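Local coordinates for protein carbohydrate deacetylase Agd3 (Neosartorya fumigata, PDB 6NWZ) that probably removes acetyl groups from the exopolysaccharide galactosaminogalactan, acting as a metal-dependent carbohydrate esterase required for biofilm formation, at residues A646-Q651 and T675-T680. Residues are numbered along the deposited sequence; the frame is centred on the assembly and turned at random.
Sequences APTSTQ and TFTLST. With MAN (alpha-D-mannopyranose), chain E.
An isolated antiparallel beta bridge in the C-terminal domain joins P647, in the loop between strands 639-643 and 654-656, to L678 on strand 674-683. The two form a non-hydrogen-bonded pair, a place that suits proline, which has no N-H to give, because both bonds come from its neighbours: T648 N gives to T677 O (2.7 Å) and S679 N to A646 O (3.1 Å). T677 O is gripped twice. With chi1 at 49°, T648 OG1 sits between its backbone N and carbonyl carbon, from where it adds a longer bond of 3.2 Å to T677 O, tilted 23° from the carbonyl plane. T648 CG2 lies 3.7 Å from T677 CG2, so the threonine offers both a donor and a methyl. Farther along, the extended Q651 chain carries NE2 to T675 O (2.7 Å), its amide 23° from the plane of the F676 ring it passes obliquely. S649 O meets that ring at its edge, 3.6 Å from F676 CD2; V626 and V665 help bury the phenyl. T680 OG1 carries a covalently linked mannose beside this junction. F676 and L678 give one edge of strand 674-683 to strand 622-629; the isolated bridge ties an irregular loop to the other.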
loop_
_atom_site.group_PDB
_atom_site.type_symbol
_atom_site.label_atom_id
_atom_site.label_comp_id
_atom_site.label_asym_id
_atom_site.label_seq_id
_atom_site.Cartn_x
_atom_site.Cartn_y
_atom_site.Cartn_z
ATOM N N ALA A 646 7.771 22.202 13.399
ATOM C CA ALA A 646 7.252 23.104 12.385
ATOM C C ALA A 646 8.345 24.067 11.930
ATOM O O ALA A 646 9.052 24.639 12.771
ATOM C CB ALA A 646 6.053 23.877 12.925
ATOM N N PRO A 647 8.537 24.250 10.626
ATOM C CA PRO A 647 9.468 25.280 10.150
ATOM C C PRO A 647 8.913 26.673 10.407
ATOM O O PRO A 647 7.736 26.860 10.721
ATOM C CB PRO A 647 9.592 24.987 8.652
ATOM C CG PRO A 647 8.327 24.262 8.306
ATOM C CD PRO A 647 7.981 23.451 9.520
ATOM N N THR A 648 9.791 27.673 10.268
ATOM C CA THR A 648 9.385 29.050 10.538
ATOM C C THR A 648 8.330 29.536 9.553
ATOM O O THR A 648 7.519 30.402 9.897
ATOM C CB THR A 648 10.593 29.982 10.502
ATOM O OG1 THR A 648 11.352 29.737 9.311
ATOM C CG2 THR A 648 11.471 29.770 11.729
ATOM N N SER A 649 8.327 29.003 8.333
ATOM C CA SER A 649 7.320 29.373 7.346
ATOM C C SER A 649 7.258 28.293 6.279
ATOM O O SER A 649 8.299 27.862 5.773
ATOM C CB SER A 649 7.635 30.730 6.708
ATOM O OG SER A 649 6.716 31.025 5.668
ATOM N N THR A 650 6.044 27.867 5.935
ATOM C CA THR A 650 5.883 26.910 4.849
ATOM C C THR A 650 6.117 27.536 3.480
ATOM O O THR A 650 6.036 26.823 2.473
ATOM C CB THR A 650 4.493 26.280 4.909
ATOM O OG1 THR A 650 3.496 27.303 4.805
ATOM C CG2 THR A 650 4.316 25.536 6.222
ATOM N N GLN A 651 6.389 28.843 3.433
ATOM C CA GLN A 651 6.820 29.538 2.217
ATOM C C GLN A 651 5.824 29.360 1.073
ATOM O O GLN A 651 6.206 29.250 -0.094
ATOM C CB GLN A 651 8.220 29.089 1.795
ATOM C CG GLN A 651 9.281 29.324 2.854
ATOM C CD GLN A 651 10.659 28.887 2.403
ATOM O OE1 GLN A 651 10.899 28.688 1.211
ATOM N NE2 GLN A 651 11.573 28.732 3.355
ATOM N N THR A 675 15.271 26.392 1.231
ATOM C CA THR A 675 15.759 26.174 2.587
ATOM C C THR A 675 14.690 26.570 3.597
ATOM O O THR A 675 14.044 27.614 3.458
ATOM C CB THR A 675 17.051 26.965 2.842
ATOM O OG1 THR A 675 18.107 26.412 2.047
ATOM C CG2 THR A 675 17.448 26.905 4.308
ATOM N N PHE A 676 14.504 25.726 4.611
ATOM C CA PHE A 676 13.542 25.953 5.680
ATOM C C PHE A 676 14.271 26.043 7.013
ATOM O O PHE A 676 15.183 25.257 7.285
ATOM C CB PHE A 676 12.495 24.829 5.740
ATOM C CG PHE A 676 11.667 24.700 4.493
ATOM C CD1 PHE A 676 12.098 23.914 3.438
ATOM C CD2 PHE A 676 10.457 25.367 4.377
ATOM C CE1 PHE A 676 11.339 23.797 2.289
ATOM C CE2 PHE A 676 9.693 25.254 3.231
ATOM C CZ PHE A 676 10.134 24.467 2.186
ATOM N N THR A 677 13.862 26.997 7.842
ATOM C CA THR A 677 14.430 27.182 9.171
ATOM C C THR A 677 13.512 26.556 10.212
ATOM O O THR A 677 12.320 26.876 10.269
ATOM C CB THR A 677 14.633 28.667 9.473
ATOM O OG1 THR A 677 15.718 29.168 8.686
ATOM C CG2 THR A 677 14.941 28.878 10.945
ATOM N N LEU A 678 14.067 25.665 11.029
ATOM C CA LEU A 678 13.289 25.033 12.087
ATOM C C LEU A 678 12.928 26.058 13.156
ATOM O O LEU A 678 13.798 26.769 13.666
ATOM C CB LEU A 678 14.075 23.879 12.708
ATOM C CG LEU A 678 13.844 22.471 12.160
ATOM C CD1 LEU A 678 13.899 22.444 10.640
ATOM C CD2 LEU A 678 14.875 21.527 12.747
ATOM N N SER A 679 11.637 26.138 13.488
ATOM C CA SER A 679 11.201 27.063 14.531
ATOM C C SER A 679 11.834 26.709 15.870
ATOM O O SER A 679 12.370 27.577 16.568
ATOM C CB SER A 679 9.677 27.050 14.637
ATOM O OG SER A 679 9.211 25.753 14.965
ATOM N N THR A 680 11.771 25.437 16.248
ATOM C CA THR A 680 12.475 24.927 17.418
ATOM C C THR A 680 13.568 23.971 16.952
ATOM O O THR A 680 13.258 22.862 16.482
ATOM C CB THR A 680 11.505 24.229 18.379
ATOM O OG1 THR A 680 10.765 25.211 19.121
ATOM C CG2 THR A 680 12.260 23.350 19.366
HETATM C C1 MAN E . 9.433 25.446 18.610
HETATM C C2 MAN E . 9.417 26.526 19.719
HETATM C C3 MAN E . 9.529 25.875 21.112
HETATM C C4 MAN E . 8.463 24.782 21.306
HETATM C C5 MAN E . 8.529 23.756 20.162
HETATM C C6 MAN E . 7.373 22.770 20.206
HETATM O O2 MAN E . 8.184 27.259 19.725
HETATM O O3 MAN E . 9.460 26.843 22.167
HETATM O O4 MAN E . 8.675 24.102 22.541
HETATM O O5 MAN E . 8.494 24.415 18.854
HETATM O O6 MAN E . 7.157 22.268 18.890
#